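PDB 5KDI: pleckstrin homology domain-containing family A member 8 from Homo sapiens, which probably carries simple glycosphingolipids between membranes, holding a single-sugar ceramide within a helical GLTP-fold domain. Local coordinates for residues I65-K68 against A69-T72; T163-E166 against G167-Q170. The protein carries 2 engineered substitutions. All coordinates share one frame; numbering follows the deposited sequence.

Interaction 1: residues I65-K68 against A69-T72; sequences ITNK and AKFT. Engineered in segment 69-72: Ala69 (natural residue Glu), Lys70 (natural residue Glu).
Asn67 faces Lys70 and Phe71 with both of its oxygens, one from the side chain and one from the backbone, and so illustrates how a single residue can satisfy several donors where a chain turns. Its CG stands opposite the backbone N (chi1 -166°), which swings the amide forward along the chain. Asn67 OD1 then accepts a hydrogen bond from Lys70 N at 3.2 Å, the donor lying well above the carbonyl plane of the amide. On the main chain, Asn67 O accepts one from Phe71 N at 3.0 Å. Phe71 N also makes a weak bond to Lys68 O at 3.3 Å. Ala69 N, in an engineered residue, is served by a water 3.0 Å away, which in turn donates weakly to Asn67 OD1. Alongside these bonds, CB of the engineered Lys70 packs against the amide, 3.3 Å from Asn67 CG. The Phe71 ring meets His80 of helix 74-83 edge-to-face, while Phe71 O accepts a bond from Thr24 OG1. One side-chain acceptor filled from three residues ahead and one backbone acceptor filled from four ahead make up an Asx motif, here in the loop joining helices 47-64 and 74-83.

Interaction 2: residues T163-E166 against G167-Q170; sequences TVKE and GDHQ
Lys165 and Asp168 close a type II beta turn, and the aspartate at its last position shows how such a turn can be braced by its own side chain. The backbone bond that defines the closure runs from Asp168 N to Lys165 O, 3.1 Å long and fairly straight at 153°. Gly167 occupies the third place with a positive phi of 91°, where a CB would be jammed against the carbonyl oxygen of Glu166.

From its root, the Asp168 side chain folds back over the turn. Asp168 CB lies 3.3 Å from Lys165 O and also touches the methyl CG2 of Thr163, a residue whose hydroxyl is bonded to Ala160 O at the end of helix 155-160. The same methyl also approaches His169 N, and the His169 side chain rests on helix 155-160 and on Phe174 of helix 172-202. With CG placed opposite the carbonyl carbon (chi1 -82°), the carboxylate of Asp168 is carried back across the peptide of Lys165, so that Asp168 CG sits 3.2 Å from Lys165 O. At the tip the two oxygens divide the work. Asp168 OD1 receives two waters, and the nearer, at 2.8 Å, also donates to Glu166 O, tying the carboxylate to the middle of the turn. Asp168 OD2 takes a weak bond from Lys165 N at 3.3 Å, together with a stronger one from a third water. That water donates to Asp168 OD2 at 2.7 Å and accepts from Val164 N at 2.8 Å.

How the interactions relate
Interactions 1 and 2 lie in connecting loops far apart on the surface of an all-helical GLTP-fold, their centres 39 Å apart and their nearest atoms about 27 Å apart. They share no helix. Interaction 1 comes first, between helices 47-64 and 74-83; interaction 2 follows after helix 155-160 and leads into the long helix 172-202. The helices from 74-83 to 155-160 lie between them in the chain. Both are surface contacts within helix-to-helix connections; the Thr163 side chain of interaction 2 is about 12 Å from the bound glycolipid. In each, a side-chain oxygen takes one backbone N-H, from ahead in the chain at Asn67 and, weakly, from behind it at Asp168.

Interaction 1: residues I65-K68 against A69-T72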
ATOM      1  N   ILE A  65      19.072  -5.059   3.008  1.00 21.02           N
ATOM      2  CA  ILE A  65      20.233  -5.451   2.212  1.00 23.41           C
ATOM      3  C   ILE A  65      21.543  -5.550   3.010  1.00 23.52           C
ATOM      4  O   ILE A  65      22.540  -6.167   2.583  1.00 29.02           O
ATOM      5  CB  ILE A  65      20.442  -4.569   0.960  1.00 23.65           C
ATOM      6  CG1 ILE A  65      20.798  -3.115   1.336  1.00 25.53           C
ATOM      7  CG2 ILE A  65      19.266  -4.707   0.000  1.00 27.30           C
ATOM      8  CD1 ILE A  65      21.080  -2.249   0.091  1.00 33.37           C
ATOM      9  N   THR A  66      21.507  -4.962   4.192  1.00 24.63           N
ATOM     10  CA  THR A  66      22.607  -4.997   5.119  1.00 27.16           C
ATOM     11  C   THR A  66      22.877  -6.433   5.657  1.00 29.31           C
ATOM     12  O   THR A  66      24.035  -6.760   6.056  1.00 34.20           O
ATOM     13  CB  THR A  66      22.127  -3.981   6.202  0.70 34.79           C
ATOM     14  OG1 THR A  66      22.929  -2.810   6.179  0.70 41.68           O
ATOM     15  CG2 THR A  66      21.874  -4.565   7.569  0.70 22.53           C
ATOM     16  N   ASN A  67      21.814  -7.252   5.700  1.00 24.10           N
ATOM     17  CA  ASN A  67      21.895  -8.644   6.246  1.00 28.54           C
ATOM     18  C   ASN A  67      20.679  -9.434   5.894  1.00 26.01           C
ATOM     19  O   ASN A  67      19.765  -9.583   6.675  1.00 26.85           O
ATOM     20  CB  ASN A  67      22.190  -8.660   7.763  1.00 31.02           C
ATOM     21  CG  ASN A  67      22.605 -10.048   8.282  1.00 35.05           C
ATOM     22  OD1 ASN A  67      22.329 -11.086   7.667  1.00 35.99           O
ATOM     23  ND2 ASN A  67      23.292 -10.056   9.427  1.00 40.63           N
ATOM     24  N   LYS A  68      20.618  -9.882   4.656  1.00 27.79           N
ATOM     25  CA  LYS A  68      19.369 -10.460   4.175  1.00 25.52           C
ATOM     26  C   LYS A  68      18.923 -11.722   4.941  1.00 28.91           C
ATOM     27  O   LYS A  68      17.716 -11.979   5.072  1.00 31.54           O
ATOM     28  CB  LYS A  68      19.434 -10.727   2.656  1.00 32.01           C
ATOM     29  CG  LYS A  68      19.556  -9.504   1.787  1.00 34.04           C
ATOM     30  CD  LYS A  68      19.519  -9.926   0.313  1.00 41.08           C
ATOM     31  CE  LYS A  68      20.393  -9.047  -0.440  1.00 45.47           C
ATOM     32  NZ  LYS A  68      20.690  -9.545  -1.815  1.00 36.86           N
ATOM     33  N   ALA A  69      19.893 -12.542   5.355  1.00 33.47           N
ATOM     34  CA  ALA A  69      19.646 -13.753   6.118  1.00 35.69           C
ATOM     35  C   ALA A  69      19.013 -13.440   7.458  1.00 31.55           C
ATOM     36  O   ALA A  69      18.184 -14.187   7.946  1.00 32.81           O
ATOM     37  CB  ALA A  69      20.968 -14.550   6.330  1.00 38.29           C
ATOM     38  N   LYS A  70      19.479 -12.376   8.077  1.00 30.37           N
ATOM     39  CA  LYS A  70      18.940 -11.917   9.322  1.00 29.15           C
ATOM     40  C   LYS A  70      17.567 -11.274   9.169  1.00 27.10           C
ATOM     41  O   LYS A  70      16.741 -11.380  10.064  1.00 31.99           O
ATOM     42  CB  LYS A  70      19.923 -10.962   9.982  1.00 30.86           C
ATOM     43  CG  LYS A  70      19.494 -10.489  11.346  1.00 35.19           C
ATOM     44  CD  LYS A  70      20.564  -9.586  11.935  1.00 45.03           C
ATOM     45  CE  LYS A  70      20.393  -9.401  13.448  1.00 57.32           C
ATOM     46  NZ  LYS A  70      20.074 -10.666  14.192  1.00 64.24           N
ATOM     47  N   PHE A  71      17.330 -10.629   8.041  1.00 22.42           N
ATOM     48  CA  PHE A  71      16.167  -9.731   7.882  1.00 23.46           C
ATOM     49  C   PHE A  71      15.158 -10.277   6.861  1.00 23.23           C
ATOM     50  O   PHE A  71      14.586  -9.542   6.058  1.00 22.17           O
ATOM     51  CB  PHE A  71      16.690  -8.324   7.481  1.00 19.86           C
ATOM     52  CG  PHE A  71      17.497  -7.655   8.561  1.00 21.46           C
ATOM     53  CD1 PHE A  71      17.092  -7.702   9.901  1.00 23.28           C
ATOM     54  CD2 PHE A  71      18.606  -6.928   8.227  1.00 25.21           C
ATOM     55  CE1 PHE A  71      17.815  -7.057  10.828  1.00 25.95           C
ATOM     56  CE2 PHE A  71      19.335  -6.268   9.162  1.00 26.06           C
ATOM     57  CZ  PHE A  71      18.938  -6.301  10.467  1.00 27.32           C
ATOM     58  N   THR A  72      14.930 -11.580   6.930  1.00 22.31           N
ATOM     59  CA  THR A  72      14.053 -12.260   6.015  1.00 23.77           C
ATOM     60  C   THR A  72      12.582 -11.859   6.099  1.00 22.77           C
ATOM     61  O   THR A  72      11.835 -12.004   5.114  1.00 22.86           O
ATOM     62  CB  THR A  72      14.107 -13.793   6.198  1.00 27.31           C
ATOM     63  OG1 THR A  72      13.772 -14.109   7.545  1.00 30.99           O
ATOM     64  CG2 THR A  72      15.534 -14.347   5.847  1.00 31.81           C
TER
HETATM   65  O   HOH W   1      22.744 -12.578   4.572  1.00 47.16           O

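Interaction 2: residues T163-E166 against G167-Q170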
ATOM      1  N   THR A 163      -5.704  -2.861 -16.784  1.00 24.29           N
ATOM      2  CA  THR A 163      -5.738  -3.917 -17.766  1.00 24.61           C
ATOM      3  C   THR A 163      -4.335  -4.390 -18.113  1.00 25.86           C
ATOM      4  O   THR A 163      -3.310  -3.651 -17.992  1.00 30.46           O
ATOM      5  CB  THR A 163      -6.409  -3.463 -19.031  1.00 25.12           C
ATOM      6  OG1 THR A 163      -5.631  -2.428 -19.590  1.00 30.35           O
ATOM      7  CG2 THR A 163      -7.899  -3.058 -18.843  1.00 27.68           C
ATOM      8  N   VAL A 164      -4.291  -5.656 -18.507  1.00 24.70           N
ATOM      9  CA  VAL A 164      -3.080  -6.311 -18.973  1.00 29.02           C
ATOM     10  C   VAL A 164      -2.933  -6.118 -20.517  1.00 28.66           C
ATOM     11  O   VAL A 164      -1.813  -5.980 -21.009  1.00 37.28           O
ATOM     12  CB  VAL A 164      -3.074  -7.775 -18.541  1.00 28.89           C
ATOM     13  CG1 VAL A 164      -1.906  -8.454 -19.160  1.00 36.15           C
ATOM     14  CG2 VAL A 164      -2.998  -7.892 -17.015  1.00 33.77           C
ATOM     15  N   LYS A 165      -4.043  -6.152 -21.266  1.00 29.51           N
ATOM     16  CA  LYS A 165      -4.098  -5.751 -22.677  1.00 27.68           C
ATOM     17  C   LYS A 165      -5.119  -4.636 -22.883  1.00 28.39           C
ATOM     18  O   LYS A 165      -6.223  -4.670 -22.322  1.00 28.99           O
ATOM     19  CB  LYS A 165      -4.483  -7.005 -23.513  0.80 34.82           C
ATOM     20  CG  LYS A 165      -4.129  -6.911 -24.987  0.80 55.32           C
ATOM     21  CD  LYS A 165      -4.422  -8.220 -25.742  0.80 71.12           C
ATOM     22  CE  LYS A 165      -5.913  -8.543 -25.856  0.80 58.56           C
ATOM     23  NZ  LYS A 165      -6.195  -9.815 -26.582  0.80 70.29           N
ATOM     24  N   GLU A 166      -4.751  -3.618 -23.656  1.00 30.26           N
ATOM     25  CA  GLU A 166      -5.667  -2.554 -23.975  1.00 29.78           C
ATOM     26  C   GLU A 166      -7.016  -3.047 -24.511  1.00 30.66           C
ATOM     27  O   GLU A 166      -7.072  -3.920 -25.360  1.00 36.85           O
ATOM     28  CB  GLU A 166      -5.082  -1.612 -25.034  1.00 43.71           C
ATOM     29  CG  GLU A 166      -4.404  -0.424 -24.481  1.00 56.13           C
ATOM     30  CD  GLU A 166      -4.769   0.843 -25.213  1.00 50.30           C
ATOM     31  OE1 GLU A 166      -5.142   0.831 -26.430  1.00 45.29           O
ATOM     32  OE2 GLU A 166      -4.630   1.866 -24.550  1.00 55.37           O
ATOM     33  N   GLY A 167      -8.065  -2.425 -23.966  1.00 32.28           N
ATOM     34  CA  GLY A 167      -9.439  -2.715 -24.307  1.00 33.94           C
ATOM     35  C   GLY A 167     -10.125  -3.771 -23.474  1.00 31.65           C
ATOM     36  O   GLY A 167     -11.361  -3.996 -23.626  1.00 31.27           O
ATOM     37  N   ASP A 168      -9.336  -4.440 -22.623  1.00 31.90           N
ATOM     38  CA  ASP A 168      -9.870  -5.534 -21.781  1.00 27.32           C
ATOM     39  C   ASP A 168     -11.047  -5.062 -20.959  1.00 31.25           C
ATOM     40  O   ASP A 168     -11.940  -5.874 -20.654  1.00 30.18           O
ATOM     41  CB  ASP A 168      -8.808  -6.201 -20.893  1.00 28.89           C
ATOM     42  CG  ASP A 168      -7.974  -7.247 -21.638  1.00 25.90           C
ATOM     43  OD1 ASP A 168      -8.313  -7.628 -22.827  1.00 38.13           O
ATOM     44  OD2 ASP A 168      -6.958  -7.749 -21.002  1.00 31.46           O
ATOM     45  N   HIS A 169     -11.019  -3.774 -20.552  1.00 32.16           N
ATOM     46  CA  HIS A 169     -12.034  -3.242 -19.628  1.00 32.70           C
ATOM     47  C   HIS A 169     -13.446  -3.186 -20.200  1.00 37.38           C
ATOM     48  O   HIS A 169     -14.433  -3.049 -19.439  1.00 39.10           O
ATOM     49  CB  HIS A 169     -11.618  -1.905 -19.066  1.00 32.14           C
ATOM     50  CG  HIS A 169     -11.481  -0.824 -20.121  1.00 36.52           C
ATOM     51  ND1 HIS A 169     -12.370   0.209 -20.249  1.00 47.40           N
ATOM     52  CD2 HIS A 169     -10.535  -0.652 -21.106  1.00 29.25           C
ATOM     53  CE1 HIS A 169     -11.992   0.992 -21.273  1.00 42.01           C
ATOM     54  NE2 HIS A 169     -10.858   0.480 -21.789  1.00 44.41           N
ATOM     55  N   GLN A 170     -13.536  -3.309 -21.533  1.00 35.54           N
ATOM     56  CA  GLN A 170     -14.819  -3.347 -22.198  1.00 34.73           C
ATOM     57  C   GLN A 170     -15.387  -4.758 -22.341  1.00 40.28           C
ATOM     58  O   GLN A 170     -16.427  -4.947 -22.996  1.00 39.10           O
ATOM     59  CB  GLN A 170     -14.695  -2.731 -23.596  1.00 35.49           C
ATOM     60  CG  GLN A 170     -14.167  -1.316 -23.628  1.00 36.92           C
ATOM     61  CD  GLN A 170     -14.016  -0.798 -25.052  1.00 50.22           C
ATOM     62  OE1 GLN A 170     -13.285  -1.389 -25.867  1.00 53.19           O
ATOM     63  NE2 GLN A 170     -14.700   0.324 -25.365  1.00 69.62           N
TER
HETATM   64  O   HOH W   2      -6.632  -7.120 -18.395  1.00 28.43           O
HETATM   65  O   HOH W   3      -7.934 -10.177 -24.066  1.00 66.50           O
HETATM   66  O   HOH W   4      -8.603  -6.178 -25.246  1.00 37.63           O